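PDB 4HOJ: RegF protein from Neisseria gonorrhoeae, which binds glutathione and probably acts as a glutathione-transferase-like stringent starvation protein A. Local coordinates for residues A[10-15]-A[51-56]; A[15-20]-A[63-68]; A[141-146]-A[178-183]. All coordinates share one frame; numbering follows the deposited sequence.

Contact 1: A[10-15]-A[51-56]; sequences ITCPFS and QVPVLV. With GSH (glutathione), chain C.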
loop_
_atom_site.group_PDB
_atom_site.type_symbol
_atom_site.label_atom_id
_atom_site.label_comp_id
_atom_site.label_asym_id
_atom_site.label_seq_id
_atom_site.Cartn_x
_atom_site.Cartn_y
_atom_site.Cartn_z
ATOM N N ILE A 10 -9.424 0.359 -21.379
ATOM C CA ILE A 10 -8.803 -0.519 -22.382
ATOM C C ILE A 10 -7.324 -0.243 -22.592
ATOM O O ILE A 10 -6.596 -1.089 -23.100
ATOM C CB ILE A 10 -9.539 -0.474 -23.693
ATOM C CG1 ILE A 10 -9.532 0.913 -24.344
ATOM C CG2 ILE A 10 -11.016 -0.938 -23.475
ATOM C CD1 ILE A 10 -10.138 0.911 -25.751
ATOM N N THR A 11 -6.867 0.938 -22.199
ATOM C CA THR A 11 -5.406 1.204 -22.279
ATOM C C THR A 11 -4.806 1.424 -20.913
ATOM O O THR A 11 -3.660 1.856 -20.828
ATOM C CB THR A 11 -5.014 2.368 -23.232
ATOM O OG1 THR A 11 -5.620 3.570 -22.757
ATOM C CG2 THR A 11 -5.481 2.077 -24.668
ATOM N N CYS A 12 -5.524 1.102 -19.844
ATOM C CA CYS A 12 -5.067 1.453 -18.510
ATOM C C CYS A 12 -4.114 0.378 -17.967
ATOM O O CYS A 12 -4.549 -0.776 -17.809
ATOM C CB CYS A 12 -6.301 1.571 -17.600
ATOM S SG CYS A 12 -5.911 1.788 -15.860
ATOM N N PRO A 13 -2.881 0.761 -17.617
ATOM C CA PRO A 13 -1.955 -0.278 -17.116
ATOM C C PRO A 13 -2.406 -0.867 -15.786
ATOM O O PRO A 13 -2.045 -2.007 -15.473
ATOM C CB PRO A 13 -0.583 0.455 -17.020
ATOM C CG PRO A 13 -0.970 1.968 -16.917
ATOM C CD PRO A 13 -2.253 2.088 -17.787
ATOM N N PHE A 14 -3.132 -0.104 -14.971
ATOM C CA PHE A 14 -3.571 -0.594 -13.667
ATOM C C PHE A 14 -4.683 -1.565 -13.825
ATOM O O PHE A 14 -4.688 -2.623 -13.180
ATOM C CB PHE A 14 -3.940 0.594 -12.757
ATOM C CG PHE A 14 -2.790 1.545 -12.570
ATOM C CD1 PHE A 14 -1.745 1.194 -11.739
ATOM C CD2 PHE A 14 -2.716 2.711 -13.267
ATOM C CE1 PHE A 14 -0.676 2.035 -11.554
ATOM C CE2 PHE A 14 -1.610 3.564 -13.141
ATOM C CZ PHE A 14 -0.580 3.215 -12.274
ATOM N N SER A 15 -5.586 -1.319 -14.786
ATOM C CA SER A 15 -6.618 -2.309 -15.154
ATOM C C SER A 15 -5.997 -3.582 -15.768
ATOM O O SER A 15 -6.483 -4.695 -15.547
ATOM C CB SER A 15 -7.606 -1.693 -16.203
ATOM O OG SER A 15 -8.308 -0.564 -15.622
ATOM N N GLN A 51 -11.568 6.567 -10.690
ATOM C CA GLN A 51 -10.611 5.894 -11.547
ATOM C C GLN A 51 -11.008 4.431 -11.731
ATOM O O GLN A 51 -11.734 3.820 -10.943
ATOM C CB GLN A 51 -9.220 5.911 -10.926
ATOM C CG GLN A 51 -8.644 7.305 -10.849
ATOM C CD GLN A 51 -7.270 7.297 -10.231
ATOM O OE1 GLN A 51 -6.980 6.483 -9.345
ATOM N NE2 GLN A 51 -6.386 8.175 -10.713
ATOM N N VAL A 52 -10.459 3.874 -12.823
ATOM C CA VAL A 52 -10.407 2.421 -12.987
ATOM C C VAL A 52 -9.008 1.925 -12.616
ATOM O O VAL A 52 -8.042 2.687 -12.694
ATOM C CB VAL A 52 -10.739 2.002 -14.459
ATOM C CG1 VAL A 52 -12.194 2.283 -14.698
ATOM C CG2 VAL A 52 -9.825 2.729 -15.455
ATOM N N PRO A 53 -8.877 0.667 -12.191
ATOM C CA PRO A 53 -9.937 -0.336 -12.127
ATOM C C PRO A 53 -10.743 -0.303 -10.847
ATOM O O PRO A 53 -10.321 0.225 -9.771
ATOM C CB PRO A 53 -9.159 -1.655 -12.148
ATOM C CG PRO A 53 -7.795 -1.296 -11.481
ATOM C CD PRO A 53 -7.524 0.098 -12.066
ATOM N N VAL A 54 -11.953 -0.872 -10.907
ATOM C CA VAL A 54 -12.804 -1.164 -9.751
ATOM C C VAL A 54 -13.238 -2.619 -9.879
ATOM O O VAL A 54 -13.510 -3.098 -11.014
ATOM C CB VAL A 54 -14.032 -0.269 -9.749
ATOM C CG1 VAL A 54 -15.061 -0.679 -8.694
ATOM C CG2 VAL A 54 -13.587 1.191 -9.517
ATOM N N LEU A 55 -13.272 -3.379 -8.795
ATOM C CA LEU A 55 -13.844 -4.700 -8.817
ATOM C C LEU A 55 -15.090 -4.710 -7.960
ATOM O O LEU A 55 -15.078 -4.198 -6.808
ATOM C CB LEU A 55 -12.838 -5.705 -8.293
ATOM C CG LEU A 55 -13.234 -7.179 -8.451
ATOM C CD1 LEU A 55 -12.918 -7.660 -9.884
ATOM C CD2 LEU A 55 -12.515 -8.080 -7.448
ATOM N N VAL A 56 -16.161 -5.307 -8.479
ATOM C CA VAL A 56 -17.383 -5.509 -7.716
ATOM C C VAL A 56 -17.682 -6.977 -7.641
ATOM O O VAL A 56 -17.699 -7.671 -8.672
ATOM C CB VAL A 56 -18.581 -4.742 -8.337
ATOM C CG1 VAL A 56 -19.892 -5.062 -7.571
ATOM C CG2 VAL A 56 -18.283 -3.235 -8.333
HETATM N N1 GSH C . -3.581 3.750 -7.873
HETATM C CA1 GSH C . -4.557 3.338 -8.923
HETATM C C1 GSH C . -4.563 1.861 -9.064
HETATM O O11 GSH C . -5.621 1.264 -9.386
HETATM O O12 GSH C . -3.485 1.264 -8.886
HETATM C CB1 GSH C . -4.307 4.085 -10.241
HETATM C CG1 GSH C . -5.429 3.895 -11.268
HETATM C CD1 GSH C . -5.305 4.921 -12.379
HETATM O OE1 GSH C . -4.414 5.737 -12.450
HETATM N N2 GSH C . -6.296 4.775 -13.337
HETATM C CA2 GSH C . -6.325 5.723 -14.450
HETATM C C2 GSH C . -7.641 6.453 -14.347
HETATM O O2 GSH C . -8.729 5.985 -14.051
HETATM C CB2 GSH C . -6.290 5.107 -15.808
HETATM S SG2 GSH C . -4.880 4.076 -16.096
HETATM N N3 GSH C . -7.556 7.843 -14.776
HETATM C CA3 GSH C . -8.722 8.707 -14.746
HETATM C C3 GSH C . -8.431 9.813 -13.780
HETATM O O31 GSH C . -7.427 9.871 -12.990
HETATM O O32 GSH C . -9.283 10.730 -13.759
#
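The glutathione-binding cleft of a thioredoxin-like domain is built here, where Cys12 and Phe14 at the start of helix 13-25 meet Val52 and Pro53 of the loop leading into strand 54-57. Pro53 follows a cis peptide bond, and its ring packs against the first turn of the helix, with CD 3.7 Å from Phe14 CB. Pro53 CD also lies 3.6 Å from Ser15 N. Val52 fills the neighbouring place, its CG2 methyl resting 4.0 Å from Cys12 SG and also touching Ser15 OG, a hydroxyl hydrogen-bonded to Gly9 N. The cis-proline loop is a hallmark of the thioredoxin fold, and the N-cap cysteine facing it is as in thioredoxins, glutaredoxins and cysteine-type transferases. As is usual in this fold, the residue before the cis-proline offers both its backbone polar groups to the ligand: Val52 N donates to GSH O2 at 3.0 Å, while Val52 O accepts from GSH N2 at 2.8 Å, so glutathione pairs with the loop much as a short antiparallel strand would. Gln51, extended beyond CG, reaches along the peptide until NE2 donates to GSH O31 at 3.0 Å in a nearly straight bond (170°). From the helix side Phe14 presents one ring face to GSH CB1, which sits 3.7 Å above the plane toward the rim. Cys12, the residue that links covalently to glutathione, has SG anti to its backbone N (chi1 172°), turned toward the loop.

Contact 2: A[15-20]-A[63-68]; sequences SHRCRF and HESNII. With GSH (glutathione), chain C.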
loop_
_atom_site.group_PDB
_atom_site.type_symbol
_atom_site.label_atom_id
_atom_site.label_comp_id
_atom_site.label_asym_id
_atom_site.label_seq_id
_atom_site.Cartn_x
_atom_site.Cartn_y
_atom_site.Cartn_z
ATOM N N SER A 15 -5.586 -1.319 -14.786
ATOM C CA SER A 15 -6.618 -2.309 -15.154
ATOM C C SER A 15 -5.997 -3.582 -15.768
ATOM O O SER A 15 -6.483 -4.695 -15.547
ATOM C CB SER A 15 -7.606 -1.693 -16.203
ATOM O OG SER A 15 -8.308 -0.564 -15.622
ATOM N N HIS A 16 -4.943 -3.371 -16.543
ATOM C CA HIS A 16 -4.231 -4.461 -17.182
ATOM C C HIS A 16 -3.715 -5.450 -16.109
ATOM O O HIS A 16 -3.817 -6.676 -16.265
ATOM C CB HIS A 16 -3.121 -3.844 -18.016
ATOM C CG HIS A 16 -2.425 -4.797 -18.925
ATOM N ND1 HIS A 16 -1.394 -4.369 -19.718
ATOM C CD2 HIS A 16 -2.546 -6.148 -19.116
ATOM C CE1 HIS A 16 -0.935 -5.402 -20.422
ATOM N NE2 HIS A 16 -1.609 -6.499 -20.067
ATOM N N ARG A 17 -3.246 -4.926 -14.960
ATOM C CA ARG A 17 -2.753 -5.820 -13.902
ATOM C C ARG A 17 -3.876 -6.741 -13.471
ATOM O O ARG A 17 -3.668 -7.957 -13.288
ATOM C CB ARG A 17 -2.316 -5.050 -12.627
ATOM C CG ARG A 17 -1.183 -4.113 -12.776
ATOM C CD ARG A 17 -1.010 -3.357 -11.451
ATOM N NE ARG A 17 0.290 -2.685 -11.364
ATOM C CZ ARG A 17 0.566 -1.808 -10.392
ATOM N NH1 ARG A 17 -0.394 -1.349 -9.563
ATOM N NH2 ARG A 17 1.802 -1.353 -10.341
ATOM N N CYS A 18 -5.076 -6.174 -13.270
ATOM C CA CYS A 18 -6.201 -6.972 -12.756
ATOM C C CYS A 18 -6.699 -7.957 -13.804
ATOM O O CYS A 18 -6.998 -9.111 -13.481
ATOM C CB CYS A 18 -7.330 -6.046 -12.319
ATOM S SG CYS A 18 -6.851 -4.872 -11.029
ATOM N N ARG A 19 -6.736 -7.577 -15.080
ATOM C CA ARG A 19 -7.079 -8.499 -16.154
ATOM C C ARG A 19 -6.100 -9.655 -16.191
ATOM O O ARG A 19 -6.512 -10.811 -16.337
ATOM C CB ARG A 19 -7.180 -7.733 -17.500
ATOM C CG ARG A 19 -8.440 -6.861 -17.574
ATOM C CD ARG A 19 -8.504 -6.163 -18.933
ATOM N NE ARG A 19 -7.921 -4.821 -18.942
ATOM C CZ ARG A 19 -6.799 -4.452 -19.576
ATOM N NH1 ARG A 19 -6.503 -3.136 -19.699
ATOM N NH2 ARG A 19 -6.016 -5.339 -20.135
ATOM N N PHE A 20 -4.813 -9.352 -16.007
ATOM C CA PHE A 20 -3.803 -10.406 -16.010
ATOM C C PHE A 20 -4.078 -11.423 -14.874
ATOM O O PHE A 20 -4.102 -12.637 -15.101
ATOM C CB PHE A 20 -2.454 -9.712 -15.916
ATOM C CG PHE A 20 -1.246 -10.608 -16.114
ATOM C CD1 PHE A 20 -1.324 -11.933 -16.515
ATOM C CD2 PHE A 20 0.016 -10.041 -15.874
ATOM C CE1 PHE A 20 -0.137 -12.688 -16.696
ATOM C CE2 PHE A 20 1.185 -10.757 -16.045
ATOM C CZ PHE A 20 1.119 -12.108 -16.442
ATOM N N HIS A 63 -11.341 -0.686 -5.037
ATOM C CA HIS A 63 -10.493 -0.043 -6.033
ATOM C C HIS A 63 -9.055 -0.226 -5.537
ATOM O O HIS A 63 -8.819 -0.858 -4.498
ATOM C CB HIS A 63 -10.896 1.430 -6.212
ATOM C CG HIS A 63 -10.984 2.219 -4.928
ATOM N ND1 HIS A 63 -9.932 2.947 -4.397
ATOM C CD2 HIS A 63 -12.025 2.399 -4.082
ATOM C CE1 HIS A 63 -10.326 3.508 -3.258
ATOM N NE2 HIS A 63 -11.590 3.191 -3.039
ATOM N N GLU A 64 -8.135 0.343 -6.311
ATOM C CA GLU A 64 -6.689 0.220 -6.172
ATOM C C GLU A 64 -6.244 -1.146 -6.643
ATOM O O GLU A 64 -6.453 -2.197 -6.009
ATOM C CB GLU A 64 -6.261 0.454 -4.717
ATOM C CG GLU A 64 -4.754 0.588 -4.546
ATOM C CD GLU A 64 -4.137 1.784 -5.234
ATOM O OE1 GLU A 64 -4.860 2.666 -5.703
ATOM O OE2 GLU A 64 -2.879 1.847 -5.175
ATOM N N SER A 65 -5.636 -1.150 -7.834
ATOM C CA SER A 65 -5.285 -2.395 -8.533
ATOM C C SER A 65 -4.565 -3.427 -7.680
ATOM O O SER A 65 -4.962 -4.614 -7.734
ATOM C CB SER A 65 -4.504 -2.058 -9.815
ATOM O OG SER A 65 -3.244 -1.423 -9.545
ATOM N N ASN A 66 -3.580 -3.012 -6.877
ATOM C CA ASN A 66 -2.870 -4.064 -6.138
ATOM C C ASN A 66 -3.721 -4.653 -5.018
ATOM O O ASN A 66 -3.545 -5.802 -4.647
ATOM C CB ASN A 66 -1.574 -3.508 -5.537
ATOM C CG ASN A 66 -0.484 -3.343 -6.549
ATOM O OD1 ASN A 66 -0.512 -3.877 -7.651
ATOM N ND2 ASN A 66 0.513 -2.551 -6.164
ATOM N N ILE A 67 -4.673 -3.876 -4.500
ATOM C CA ILE A 67 -5.580 -4.352 -3.427
ATOM C C ILE A 67 -6.623 -5.299 -4.058
ATOM O O ILE A 67 -6.934 -6.369 -3.517
ATOM C CB ILE A 67 -6.258 -3.141 -2.752
ATOM C CG1 ILE A 67 -5.193 -2.396 -1.965
ATOM C CG2 ILE A 67 -7.367 -3.594 -1.837
ATOM C CD1 ILE A 67 -5.730 -1.244 -1.223
ATOM N N ILE A 68 -7.168 -4.949 -5.236
ATOM C CA ILE A 68 -8.053 -5.828 -5.958
ATOM C C ILE A 68 -7.336 -7.156 -6.193
ATOM O O ILE A 68 -7.900 -8.230 -5.989
ATOM C CB ILE A 68 -8.382 -5.164 -7.317
ATOM C CG1 ILE A 68 -9.341 -3.985 -7.071
ATOM C CG2 ILE A 68 -9.024 -6.218 -8.271
ATOM C CD1 ILE A 68 -9.524 -3.067 -8.373
HETATM N N1 GSH C . -3.581 3.750 -7.873
HETATM C CA1 GSH C . -4.557 3.338 -8.923
HETATM C C1 GSH C . -4.563 1.861 -9.064
HETATM O O11 GSH C . -5.621 1.264 -9.386
HETATM O O12 GSH C . -3.485 1.264 -8.886
HETATM C CB1 GSH C . -4.307 4.085 -10.241
HETATM C CG1 GSH C . -5.429 3.895 -11.268
HETATM C CD1 GSH C . -5.305 4.921 -12.379
HETATM O OE1 GSH C . -4.414 5.737 -12.450
HETATM N N2 GSH C . -6.296 4.775 -13.337
HETATM C CA2 GSH C . -6.325 5.723 -14.450
HETATM C C2 GSH C . -7.641 6.453 -14.347
HETATM O O2 GSH C . -8.729 5.985 -14.051
HETATM C CB2 GSH C . -6.290 5.107 -15.808
HETATM S SG2 GSH C . -4.880 4.076 -16.096
HETATM N N3 GSH C . -7.556 7.843 -14.776
HETATM C CA3 GSH C . -8.722 8.707 -14.746
HETATM C C3 GSH C . -8.431 9.813 -13.780
HETATM O O31 GSH C . -7.427 9.871 -12.990
HETATM O O32 GSH C . -9.283 10.730 -13.759
#
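Arg17 and Ser65 supply the polar link between helix 13-25 and the N-terminal turn of helix 65-75. The long arginine chain, extended from CG to NE, reaches across so that Arg17 NH1 donates a hydrogen bond to Ser65 OG (2.9 Å, 153°), with the hydroxyl near the guanidinium plane. Asn66 OD1 lies over one face of that group, 3.2 Å from Arg17 NH1 but at an angle too poor for a hydrogen bond. NH2 of Arg17 makes a salt bridge with Glu100.

Apolar packing rests on Cys18, compact enough to fit between close helices: its SG lies 3.8 Å from Ile68 CG2.

Ligand bonds come from the start of helix 65-75, where an acidic residue and a serine hold the gamma-glutamyl end of glutathione, as in other glutathione transferases. Ser65 N donates to GSH O11 at 2.9 Å, and Ser65 OG, placed between backbone N and carbonyl carbon (chi1 64°), donates to GSH O12 at 2.8 Å. Glu64, at the N-cap position, receives GSH N1 on OE1 at 2.7 Å.

Ser65 OG relays between arginine and ligand: accepting from Arg17 leaves its own proton for the glutathione carboxylate, whose negative charge the helix N-terminus would be expected to stabilise, helped only partly by a guanidinium shared with Glu100.

Contact 3: A[141-146]-A[178-183]; sequences SKYILG and LKYAER. With CA (calcium ion), chain E.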
loop_
_atom_site.group_PDB
_atom_site.type_symbol
_atom_site.label_atom_id
_atom_site.label_comp_id
_atom_site.label_asym_id
_atom_site.label_seq_id
_atom_site.Cartn_x
_atom_site.Cartn_y
_atom_site.Cartn_z
ATOM N N SER A 141 17.473 -14.218 -11.034
ATOM C CA SER A 141 16.372 -15.166 -10.972
ATOM C C SER A 141 15.405 -15.070 -12.172
ATOM O O SER A 141 15.348 -14.050 -12.872
ATOM C CB SER A 141 15.602 -14.970 -9.677
ATOM O OG SER A 141 16.226 -15.704 -8.638
ATOM N N LYS A 142 14.635 -16.143 -12.380
ATOM C CA LYS A 142 13.699 -16.265 -13.508
ATOM C C LYS A 142 12.579 -15.248 -13.382
ATOM O O LYS A 142 12.158 -14.649 -14.383
ATOM C CB LYS A 142 13.102 -17.680 -13.581
ATOM C CG LYS A 142 12.243 -18.007 -14.836
ATOM C CD LYS A 142 12.152 -19.554 -15.069
ATOM C CE LYS A 142 11.052 -19.952 -16.083
ATOM N NZ LYS A 142 9.812 -20.503 -15.405
ATOM N N TYR A 143 12.087 -15.042 -12.160
ATOM C CA TYR A 143 11.016 -14.069 -11.942
ATOM C C TYR A 143 11.490 -13.101 -10.863
ATOM O O TYR A 143 12.552 -13.312 -10.255
ATOM C CB TYR A 143 9.737 -14.775 -11.512
ATOM C CG TYR A 143 9.264 -15.750 -12.559
ATOM C CD1 TYR A 143 8.497 -15.330 -13.610
ATOM C CD2 TYR A 143 9.595 -17.090 -12.464
ATOM C CE1 TYR A 143 8.080 -16.222 -14.593
ATOM C CE2 TYR A 143 9.183 -18.003 -13.433
ATOM C CZ TYR A 143 8.419 -17.559 -14.481
ATOM O OH TYR A 143 7.986 -18.432 -15.457
ATOM N N ILE A 144 10.717 -12.054 -10.595
ATOM C CA ILE A 144 11.205 -11.020 -9.689
ATOM C C ILE A 144 11.507 -11.547 -8.270
ATOM O O ILE A 144 12.496 -11.128 -7.670
ATOM C CB ILE A 144 10.273 -9.800 -9.643
ATOM C CG1 ILE A 144 10.068 -9.244 -11.030
ATOM C CG2 ILE A 144 10.911 -8.680 -8.831
ATOM C CD1 ILE A 144 9.089 -8.118 -11.020
ATOM N N LEU A 145 10.698 -12.456 -7.735
ATOM C CA LEU A 145 10.950 -12.934 -6.372
ATOM C C LEU A 145 11.772 -14.212 -6.312
ATOM O O LEU A 145 12.102 -14.712 -5.223
ATOM C CB LEU A 145 9.649 -13.174 -5.615
ATOM C CG LEU A 145 8.796 -11.918 -5.407
ATOM C CD1 LEU A 145 7.681 -12.289 -4.450
ATOM C CD2 LEU A 145 9.636 -10.773 -4.849
ATOM N N GLY A 146 12.128 -14.761 -7.457
ATOM C CA GLY A 146 12.826 -16.034 -7.427
ATOM C C GLY A 146 12.427 -16.907 -8.586
ATOM O O GLY A 146 12.120 -16.421 -9.673
ATOM N N LEU A 178 14.816 -7.188 -20.129
ATOM C CA LEU A 178 14.012 -7.323 -21.346
ATOM C C LEU A 178 13.763 -8.801 -21.695
ATOM O O LEU A 178 12.679 -9.137 -22.188
ATOM C CB LEU A 178 14.698 -6.613 -22.522
ATOM C CG LEU A 178 14.744 -5.079 -22.357
ATOM C CD1 LEU A 178 15.449 -4.462 -23.554
ATOM C CD2 LEU A 178 13.364 -4.511 -22.234
ATOM N N LYS A 179 14.726 -9.665 -21.412
ATOM C CA LYS A 179 14.539 -11.098 -21.648
ATOM C C LYS A 179 13.471 -11.623 -20.687
ATOM O O LYS A 179 12.570 -12.377 -21.090
ATOM C CB LYS A 179 15.859 -11.862 -21.485
ATOM C CG LYS A 179 15.674 -13.392 -21.522
ATOM C CD LYS A 179 16.960 -14.160 -21.718
ATOM C CE LYS A 179 16.708 -15.656 -21.557
ATOM N NZ LYS A 179 17.793 -16.457 -22.162
ATOM N N TYR A 180 13.569 -11.222 -19.421
ATOM C CA TYR A 180 12.503 -11.488 -18.455
ATOM C C TYR A 180 11.127 -11.002 -18.932
ATOM O O TYR A 180 10.140 -11.759 -18.842
ATOM C CB TYR A 180 12.854 -10.890 -17.065
ATOM C CG TYR A 180 11.667 -10.609 -16.162
ATOM C CD1 TYR A 180 11.135 -11.599 -15.318
ATOM C CD2 TYR A 180 11.071 -9.349 -16.152
ATOM C CE1 TYR A 180 10.067 -11.336 -14.496
ATOM C CE2 TYR A 180 10.008 -9.090 -15.344
ATOM C CZ TYR A 180 9.502 -10.077 -14.522
ATOM O OH TYR A 180 8.431 -9.789 -13.709
ATOM N N ALA A 181 11.048 -9.773 -19.434
ATOM C CA ALA A 181 9.760 -9.258 -19.856
ATOM C C ALA A 181 9.205 -10.171 -20.952
ATOM O O ALA A 181 8.023 -10.460 -20.922
ATOM C CB ALA A 181 9.888 -7.859 -20.366
ATOM N N GLU A 182 10.018 -10.581 -21.921
ATOM C CA GLU A 182 9.533 -11.514 -22.958
ATOM C C GLU A 182 8.972 -12.835 -22.401
ATOM O O GLU A 182 7.961 -13.363 -22.917
ATOM C CB GLU A 182 10.602 -11.775 -24.030
ATOM C CG GLU A 182 10.987 -10.517 -24.810
ATOM C CD GLU A 182 9.797 -9.734 -25.373
ATOM O OE1 GLU A 182 8.866 -10.332 -25.980
ATOM O OE2 GLU A 182 9.793 -8.494 -25.197
ATOM N N ARG A 183 9.573 -13.368 -21.350
ATOM C CA ARG A 183 9.012 -14.557 -20.717
ATOM C C ARG A 183 7.632 -14.286 -20.129
ATOM O O ARG A 183 6.751 -15.123 -20.302
ATOM C CB ARG A 183 9.956 -15.110 -19.661
ATOM C CG ARG A 183 11.036 -15.991 -20.285
ATOM C CD ARG A 183 11.728 -16.858 -19.240
ATOM N NE ARG A 183 12.022 -16.076 -18.041
ATOM C CZ ARG A 183 13.120 -15.350 -17.887
ATOM N NH1 ARG A 183 14.047 -15.316 -18.842
ATOM N NH2 ARG A 183 13.310 -14.673 -16.779
HETATM CA CA CA E . 11.308 -7.177 -23.906
HETATM O O HOH W 1 15.383 -13.310 -15.448
HETATM O O HOH W 2 10.554 -4.964 -24.662
#
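The ring of Tyr180 has Lys142 O at its edge, near its plane and 3.4 Å from CD1, while Tyr143 CA and Ile144 CG1 approach it obliquely. The guanidinium of Arg183 carries Tyr180 CA over one face and, around its edge, Lys142 O, Lys179 CE and a water. Arg183 NH2 donates to Lys142 O at 2.7 Å, in the carbonyl plane and on a lone pair, with a C=O...donor angle of 125°. The water accepts from the same NH2 and donates to Ser141 O, extending the grip to a second carbonyl. Ile144 crosses Tyr180 at about a right angle, its CG1 3.6 Å from Tyr180 CZ. These contacts fasten the loop before helix 151-161, with its type I turn from Tyr143 to Gly146, onto helix 175-185 of the all-helical domain. Asp153 joins them, its OD1 accepting from Ile144 N and bonded to Tyr180 OH. Glu182 points to another side of the helix, where OE2 binds calcium at 2.4 Å. Arginine suits a loop without regular structure because its planar donors can bind carbonyls directly and through water, although NE is buried without a partner, probably at some energetic cost.

In the fold
Contacts 1 and 2 are neighbours in the thioredoxin-like N-terminal domain, their centres about 6 Å apart. Both use helix 13-25 and share Ser15, and their segments alternate along the chain; the helix uses its first turn against the loop entering strand 54-57 and its next turn against helix 65-75. Pro53 CG touches Cys18 SG across the boundary. Contact 3 follows later in the chain, in the helical C-terminal domain, with its centre about 24 Å from that of contact 1 and 20 Å from that of contact 2. Contacts 1 and 2 thus build the glutathione site, while contact 3 is packing within the helical domain, on helix 175-185, which also carries a calcium ligand.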